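Local coordinates for protein beta-ketothiolase BktB (Ralstonia eutropha, PDB 4NZS) that catalyses the Claisen-type condensation of acetyl-CoA with propionyl-CoA or a second acetyl-CoA, giving the beta-ketoacyl-CoA precursors needed for efficient polyhydroxyalkanoate production, at residues E42-R46 / A47-G51; V75-N79 / G80-I84; H159-M163 / G164-E168. All blocks are in the same frame, centred on the assembly; numbering follows the deposited sequence.

All three contacts are local and follow one another along the N-terminal thiolase region. Interaction 1 closes the C-terminal end of helix 32-47 and interaction 2 that of helix 72-79, whereas interaction 3 opens helix 163-173. The first two are neighbours, with centres 12 Å apart, and they touch: Leu44 CD2 packs on Gly80 O at 3.7 Å, and Gly51 O lies 4.1 Å from Val82 CG1. Their loops lead into strands 57-60 and 88-92, adjacent in the mixed sheet. Interaction 3 lies on the opposite side of the chain's centre, about 41 Å and 37 Å from the centres of interactions 1 and 2, and it alone comes near the probable catalytic residues.

Interaction 1 (E42-R46 / A47-G51); sequences EALAR and AQVSG
Val49 N donates to Leu44 O at 3.0 Å, with an N-H...O angle of 153°. One residue pair further in, Ala47 N reaches Ala43 O at 3.1 Å in an i to i+4 helical bond. Ala43 O is also bound by Ser14 OG of strand 10-22. Gln48 N makes a weak bond to Ala45 O (3.1 Å), bent at the hydrogen. The nested pair Val49 N to Leu44 O and Gln48 N to Ala45 O defines a Schellman motif ending helix 32-47, with Gln48 as the C-prime residue; its positive phi of 54° turns the chain out of the helix.

Beyond this polar core, Val49 folds back over Leu44, their side chains crossing obliquely. The touching branch is CG1, set between the backbone N and the carbonyl carbon of Val49 (chi1 45°); the apolar approach is Val49 CG1 to Leu44 CD1 at 3.5 Å, although the exact place of CG1 is doubtful. Leu44 CB also lies 3.4 Å from Val49 O. On the sheet side, Ala43, Leu44 and Ala47 pack against Val264 of strand 257-267.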
loop_
_atom_site.group_PDB
_atom_site.type_symbol
_atom_site.label_atom_id
_atom_site.label_comp_id
_atom_site.label_asym_id
_atom_site.label_seq_id
_atom_site.Cartn_x
_atom_site.Cartn_y
_atom_site.Cartn_z
ATOM N N GLU A 42 19.228 -9.696 -29.336
ATOM C CA GLU A 42 20.127 -8.992 -30.234
ATOM C C GLU A 42 21.576 -9.494 -30.260
ATOM O O GLU A 42 22.234 -9.520 -31.311
ATOM C CB GLU A 42 20.138 -7.508 -29.938
ATOM C CG GLU A 42 20.351 -6.702 -31.191
ATOM C CD GLU A 42 19.263 -7.013 -32.198
ATOM O OE1 GLU A 42 19.404 -8.042 -32.898
ATOM O OE2 GLU A 42 18.260 -6.261 -32.251
ATOM N N ALA A 43 22.093 -9.884 -29.115
ATOM C CA ALA A 43 23.472 -10.263 -29.056
ATOM C C ALA A 43 23.662 -11.603 -29.735
ATOM O O ALA A 43 24.742 -11.927 -30.166
ATOM C CB ALA A 43 23.938 -10.312 -27.602
ATOM N N LEU A 44 22.616 -12.407 -29.804
ATOM C CA LEU A 44 22.683 -13.645 -30.585
ATOM C C LEU A 44 22.845 -13.369 -32.084
ATOM O O LEU A 44 23.729 -13.901 -32.748
ATOM C CB LEU A 44 21.423 -14.483 -30.344
ATOM C CG LEU A 44 21.461 -15.445 -29.143
ATOM C CD1 LEU A 44 22.800 -15.512 -28.400
ATOM C CD2 LEU A 44 20.313 -15.133 -28.191
ATOM N N ALA A 45 21.965 -12.516 -32.586
ATOM C CA ALA A 45 21.965 -12.090 -33.965
ATOM C C ALA A 45 23.336 -11.654 -34.443
ATOM O O ALA A 45 23.755 -12.020 -35.527
ATOM C CB ALA A 45 20.967 -10.957 -34.135
ATOM N N ARG A 46 23.995 -10.797 -33.680
ATOM C CA ARG A 46 25.344 -10.355 -34.009
ATOM C C ARG A 46 26.339 -11.480 -33.922
ATOM O O ARG A 46 27.244 -11.595 -34.722
ATOM C CB ARG A 46 25.777 -9.203 -33.123
ATOM C CG ARG A 46 24.705 -8.158 -32.945
ATOM C CD ARG A 46 25.100 -6.816 -33.522
ATOM N NE ARG A 46 24.091 -5.821 -33.199
ATOM C CZ ARG A 46 23.757 -4.804 -33.977
ATOM N NH1 ARG A 46 24.364 -4.623 -35.138
ATOM N NH2 ARG A 46 22.817 -3.961 -33.585
ATOM N N ALA A 47 26.167 -12.312 -32.919
ATOM C CA ALA A 47 27.018 -13.458 -32.746
ATOM C C ALA A 47 26.696 -14.484 -33.810
ATOM O O ALA A 47 27.388 -15.476 -33.947
ATOM C CB ALA A 47 26.839 -14.044 -31.366
ATOM N N GLN A 48 25.605 -14.273 -34.532
ATOM C CA GLN A 48 25.191 -15.233 -35.536
ATOM C C GLN A 48 25.093 -16.596 -34.869
ATOM O O GLN A 48 25.707 -17.554 -35.287
ATOM C CB GLN A 48 26.155 -15.233 -36.719
ATOM C CG GLN A 48 25.601 -14.548 -37.960
ATOM C CD GLN A 48 26.641 -13.749 -38.720
ATOM O OE1 GLN A 48 27.826 -14.047 -38.673
ATOM N NE2 GLN A 48 26.194 -12.727 -39.428
ATOM N N VAL A 49 24.366 -16.624 -33.763
ATOM C CA VAL A 49 24.258 -17.790 -32.907
ATOM C C VAL A 49 22.808 -18.123 -32.527
ATOM O O VAL A 49 22.025 -17.246 -32.213
ATOM C CB VAL A 49 25.104 -17.557 -31.649
ATOM C CG1 VAL A 49 24.857 -16.164 -31.121
ATOM C CG2 VAL A 49 24.843 -18.609 -30.591
ATOM N N SER A 50 22.462 -19.404 -32.564
ATOM C CA SER A 50 21.144 -19.870 -32.158
ATOM C C SER A 50 21.011 -19.891 -30.656
ATOM O O SER A 50 22.002 -19.977 -29.958
ATOM C CB SER A 50 20.857 -21.265 -32.713
ATOM O OG SER A 50 19.514 -21.643 -32.488
ATOM N N GLY A 51 19.781 -19.824 -30.164
ATOM C CA GLY A 51 19.531 -19.905 -28.744
ATOM C C GLY A 51 19.692 -21.335 -28.376
ATOM O O GLY A 51 20.130 -21.653 -27.277
#

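Interaction 2 (V75-N79 / G80-I84); sequences VAAVN and GGVTI
Ala77 O and Val82 lie at the tightly packed centre of this turn. The carbonyl oxygen accepts two backbone N-H groups from opposite faces of its plane: Val82 N at 3.1 Å, with an N-H...O angle of 151°, and Gly80 N, also at 3.1 Å but far steeper, 64° out of the plane. Gripped from both sides, Ala77 O has its position fixed by the chain that leaves the helix. Gly80 N has a second, weak bond to Ala76 O. The CB of Val82 is directed back at the helix, where it comes within 3.3 Å of Ala77 O and within 4.0 Å of Ala77 CB. With CG2 anti to the carbonyl carbon, this branch of Val82 stays beside the backbone N and lies 3.5 Å from Ala77 O.

A Schellman-like pattern closes the C-terminal end of helix 72-79, with Val82 N to Ala77 O as its outer bond, a weak inner bond, and Gly81 at the positive-phi position (100°). Here a CB would press on the preceding carbonyl oxygen, a steric reason for glycine. Val82 then packs against Val40 of helix 32-47 and Val54, while Ala77 rests on Val57 of strand 57-60, which joins the turn to the sheet.

The outer side is looser. Gly81 and Asn79 are exposed, and the inner bond, from Gly81 N to Val78 O, is stretched to 3.4 Å, although nearly straight. Val78 CG1 and Ile84 CD1 approach each other at 4.3 Å, and this margin is completed by Phe158 and Pro292 of the second subunit, which pack on Val78 and Ile84 respectively.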
loop_
_atom_site.group_PDB
_atom_site.type_symbol
_atom_site.label_atom_id
_atom_site.label_comp_id
_atom_site.label_asym_id
_atom_site.label_seq_id
_atom_site.Cartn_x
_atom_site.Cartn_y
_atom_site.Cartn_z
ATOM N N VAL A 75 14.163 -15.543 -17.365
ATOM C CA VAL A 75 13.186 -14.867 -18.233
ATOM C C VAL A 75 13.882 -14.086 -19.348
ATOM O O VAL A 75 13.362 -13.985 -20.469
ATOM C CB VAL A 75 12.247 -13.896 -17.459
ATOM C CG1 VAL A 75 11.374 -13.111 -18.440
ATOM C CG2 VAL A 75 11.345 -14.630 -16.492
ATOM N N ALA A 76 15.003 -13.456 -19.044
ATOM C CA ALA A 76 15.683 -12.723 -20.086
ATOM C C ALA A 76 16.163 -13.701 -21.115
ATOM O O ALA A 76 16.058 -13.456 -22.303
ATOM C CB ALA A 76 16.838 -11.920 -19.540
ATOM N N ALA A 77 16.705 -14.811 -20.652
ATOM C CA ALA A 77 17.204 -15.794 -21.577
ATOM C C ALA A 77 16.110 -16.417 -22.403
ATOM O O ALA A 77 16.154 -16.400 -23.606
ATOM C CB ALA A 77 17.914 -16.884 -20.797
ATOM N N VAL A 78 15.086 -16.900 -21.733
ATOM C CA VAL A 78 14.023 -17.615 -22.407
ATOM C C VAL A 78 13.203 -16.705 -23.302
ATOM O O VAL A 78 12.774 -17.084 -24.375
ATOM C CB VAL A 78 13.175 -18.422 -21.435
ATOM C CG1 VAL A 78 12.166 -19.247 -22.193
ATOM C CG2 VAL A 78 14.074 -19.311 -20.602
ATOM N N ASN A 79 12.982 -15.496 -22.831
ATOM C CA ASN A 79 12.256 -14.523 -23.633
ATOM C C ASN A 79 12.996 -14.053 -24.863
ATOM O O ASN A 79 12.372 -13.483 -25.753
ATOM C CB ASN A 79 11.936 -13.263 -22.850
ATOM C CG ASN A 79 10.666 -13.374 -22.059
ATOM O OD1 ASN A 79 10.084 -14.451 -21.945
ATOM N ND2 ASN A 79 10.213 -12.237 -21.514
ATOM N N GLY A 80 14.316 -14.224 -24.880
ATOM C CA GLY A 80 15.141 -13.754 -25.979
ATOM C C GLY A 80 15.674 -14.890 -26.826
ATOM O O GLY A 80 16.716 -14.735 -27.463
ATOM N N GLY A 81 14.979 -16.028 -26.801
ATOM C CA GLY A 81 15.237 -17.141 -27.703
ATOM C C GLY A 81 16.056 -18.342 -27.226
ATOM O O GLY A 81 16.112 -19.360 -27.929
ATOM N N VAL A 82 16.705 -18.235 -26.063
ATOM C CA VAL A 82 17.584 -19.292 -25.549
ATOM C C VAL A 82 16.814 -20.514 -25.121
ATOM O O VAL A 82 15.700 -20.418 -24.638
ATOM C CB VAL A 82 18.333 -18.812 -24.321
ATOM C CG1 VAL A 82 19.116 -19.957 -23.669
ATOM C CG2 VAL A 82 19.238 -17.636 -24.680
ATOM N N THR A 83 17.397 -21.688 -25.266
ATOM C CA THR A 83 16.667 -22.862 -24.862
ATOM C C THR A 83 16.400 -22.896 -23.390
ATOM O O THR A 83 17.216 -22.546 -22.532
ATOM C CB THR A 83 17.330 -24.184 -25.209
ATOM O OG1 THR A 83 18.748 -24.059 -25.008
ATOM C CG2 THR A 83 16.977 -24.559 -26.625
ATOM N N ILE A 84 15.180 -23.332 -23.174
ATOM C CA ILE A 84 14.624 -23.763 -21.953
ATOM C C ILE A 84 15.529 -24.855 -21.381
ATOM O O ILE A 84 15.500 -25.133 -20.176
ATOM C CB ILE A 84 13.192 -24.265 -22.340
ATOM C CG1 ILE A 84 12.113 -23.778 -21.373
ATOM C CG2 ILE A 84 13.149 -25.782 -22.571
ATOM C CD1 ILE A 84 10.854 -23.320 -22.087
#

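Interaction 3 (H159-M163 / G164-E168); sequences HRIHM and GVTAE
His162 N-caps helix 163-173: its ring nitrogen ND1 accepts from Gly164 N in a bond that is weak at 3.3 Å but almost straight, with an N-H...N angle of 175°. The imidazole is brought round to that amide by its first torsion, which puts CG roughly anti to the backbone N, and Gly164 N meets the ring obliquely. The rings of Phe241 and His155 also meet this imidazole.

Among the backbone bonds, His162 O receives Thr166 N at 3.3 Å in the carbonyl plane, and Val165 N more weakly at 2.8 Å because the hydrogen is badly angled. The first turn is thus bound at its start by both the ring and the carbonyl of one residue.

Apolar packing comes from Ile161, just ahead of the cap. Its CB is directed at the helix, and the side chain crosses that of Val165 at about a right angle, with Ile161 CD1 3.9 Å from Val165 CB. Ile161 CD1 also lies 3.4 Å from Thr166 CG2, tighter than usual contact. The side chain of Met163 leaves this contact; it lies about 6 Å from that of Cys95, which probably carries the acyl-thioester intermediate, and packs on Phe326 and on Tyr71 of the second subunit. The helix start therefore sits beside the probable active site and the subunit interface.

A side-chain to backbone bond ties Thr166 to Met163. With OG1 between the backbone N and the carbonyl carbon (chi1 77°), the hydroxyl of Thr166 turns back along the helix, and OG1 donates to Met163 O at 2.6 Å, tilted 22° from the carbonyl plane.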
loop_
_atom_site.group_PDB
_atom_site.type_symbol
_atom_site.label_atom_id
_atom_site.label_comp_id
_atom_site.label_asym_id
_atom_site.label_seq_id
_atom_site.Cartn_x
_atom_site.Cartn_y
_atom_site.Cartn_z
ATOM N N HIS A 159 26.206 1.094 8.176
ATOM C CA HIS A 159 26.169 2.419 8.755
ATOM C C HIS A 159 25.019 3.242 8.262
ATOM O O HIS A 159 24.965 4.437 8.538
ATOM C CB HIS A 159 27.490 3.084 8.459
ATOM C CG HIS A 159 28.650 2.269 8.923
ATOM N ND1 HIS A 159 28.897 2.035 10.259
ATOM C CD2 HIS A 159 29.579 1.568 8.239
ATOM C CE1 HIS A 159 29.953 1.253 10.379
ATOM N NE2 HIS A 159 30.388 0.962 9.169
ATOM N N ARG A 160 24.094 2.591 7.554
ATOM C CA ARG A 160 22.845 3.193 7.109
ATOM C C ARG A 160 23.054 4.592 6.483
ATOM O O ARG A 160 22.268 5.505 6.721
ATOM C CB ARG A 160 21.807 3.159 8.249
ATOM C CG ARG A 160 22.418 3.437 9.606
ATOM C CD ARG A 160 21.478 3.540 10.808
ATOM N NE ARG A 160 21.911 4.620 11.729
ATOM C CZ ARG A 160 23.110 4.729 12.337
ATOM N NH1 ARG A 160 24.088 3.829 12.165
ATOM N NH2 ARG A 160 23.347 5.774 13.135
ATOM N N ILE A 161 24.105 4.729 5.664
ATOM C CA ILE A 161 24.429 5.992 4.948
ATOM C C ILE A 161 24.533 5.789 3.456
ATOM O O ILE A 161 24.815 4.706 2.979
ATOM C CB ILE A 161 25.758 6.694 5.385
ATOM C CG1 ILE A 161 26.929 5.710 5.500
ATOM C CG2 ILE A 161 25.600 7.486 6.687
ATOM C CD1 ILE A 161 27.877 5.767 4.324
ATOM N N HIS A 162 24.323 6.883 2.739
ATOM C CA HIS A 162 24.248 6.927 1.285
ATOM C C HIS A 162 25.660 6.751 0.716
ATOM O O HIS A 162 26.659 7.162 1.330
ATOM C CB HIS A 162 23.670 8.285 0.922
ATOM C CG HIS A 162 23.033 8.360 -0.430
ATOM N ND1 HIS A 162 23.683 7.993 -1.595
ATOM C CD2 HIS A 162 21.814 8.825 -0.811
ATOM C CE1 HIS A 162 22.885 8.209 -2.629
ATOM N NE2 HIS A 162 21.750 8.720 -2.186
ATOM N N MET A 163 25.762 6.142 -0.462
ATOM C CA MET A 163 27.071 5.940 -1.129
ATOM C C MET A 163 27.771 7.287 -1.349
ATOM O O MET A 163 28.998 7.359 -1.455
ATOM C CB MET A 163 26.938 5.241 -2.501
ATOM C CG MET A 163 26.122 3.963 -2.566
ATOM S SD MET A 163 26.972 2.649 -1.727
ATOM C CE MET A 163 26.187 2.749 -0.121
ATOM N N GLY A 164 26.972 8.339 -1.488
ATOM C CA GLY A 164 27.465 9.690 -1.651
ATOM C C GLY A 164 28.193 10.142 -0.412
ATOM O O GLY A 164 29.185 10.835 -0.513
ATOM N N VAL A 165 27.717 9.714 0.751
ATOM C CA VAL A 165 28.415 9.970 1.991
ATOM C C VAL A 165 29.773 9.284 1.943
ATOM O O VAL A 165 30.783 9.898 2.270
ATOM C CB VAL A 165 27.620 9.524 3.220
ATOM C CG1 VAL A 165 28.457 9.745 4.469
ATOM C CG2 VAL A 165 26.303 10.283 3.305
ATOM N N THR A 166 29.813 8.030 1.491
ATOM C CA THR A 166 31.098 7.365 1.332
ATOM C C THR A 166 31.955 8.088 0.305
ATOM O O THR A 166 33.177 7.921 0.279
ATOM C CB THR A 166 31.008 5.852 0.976
ATOM O OG1 THR A 166 30.675 5.661 -0.397
ATOM C CG2 THR A 166 30.033 5.165 1.830
ATOM N N ALA A 167 31.335 8.869 -0.566
ATOM C CA ALA A 167 32.120 9.572 -1.578
ATOM C C ALA A 167 33.001 10.644 -0.919
ATOM O O ALA A 167 34.228 10.589 -1.021
ATOM C CB ALA A 167 31.220 10.180 -2.624
ATOM N N GLU A 168 32.363 11.569 -0.201
ATOM C CA GLU A 168 33.065 12.552 0.623
ATOM C C GLU A 168 34.278 11.901 1.262
ATOM O O GLU A 168 35.387 12.426 1.188
ATOM C CB GLU A 168 32.143 13.143 1.697
ATOM C CG GLU A 168 30.867 13.801 1.174
ATOM C CD GLU A 168 31.126 14.969 0.250
ATOM O OE1 GLU A 168 32.216 14.987 -0.323
ATOM O OE2 GLU A 168 30.259 15.867 0.081
#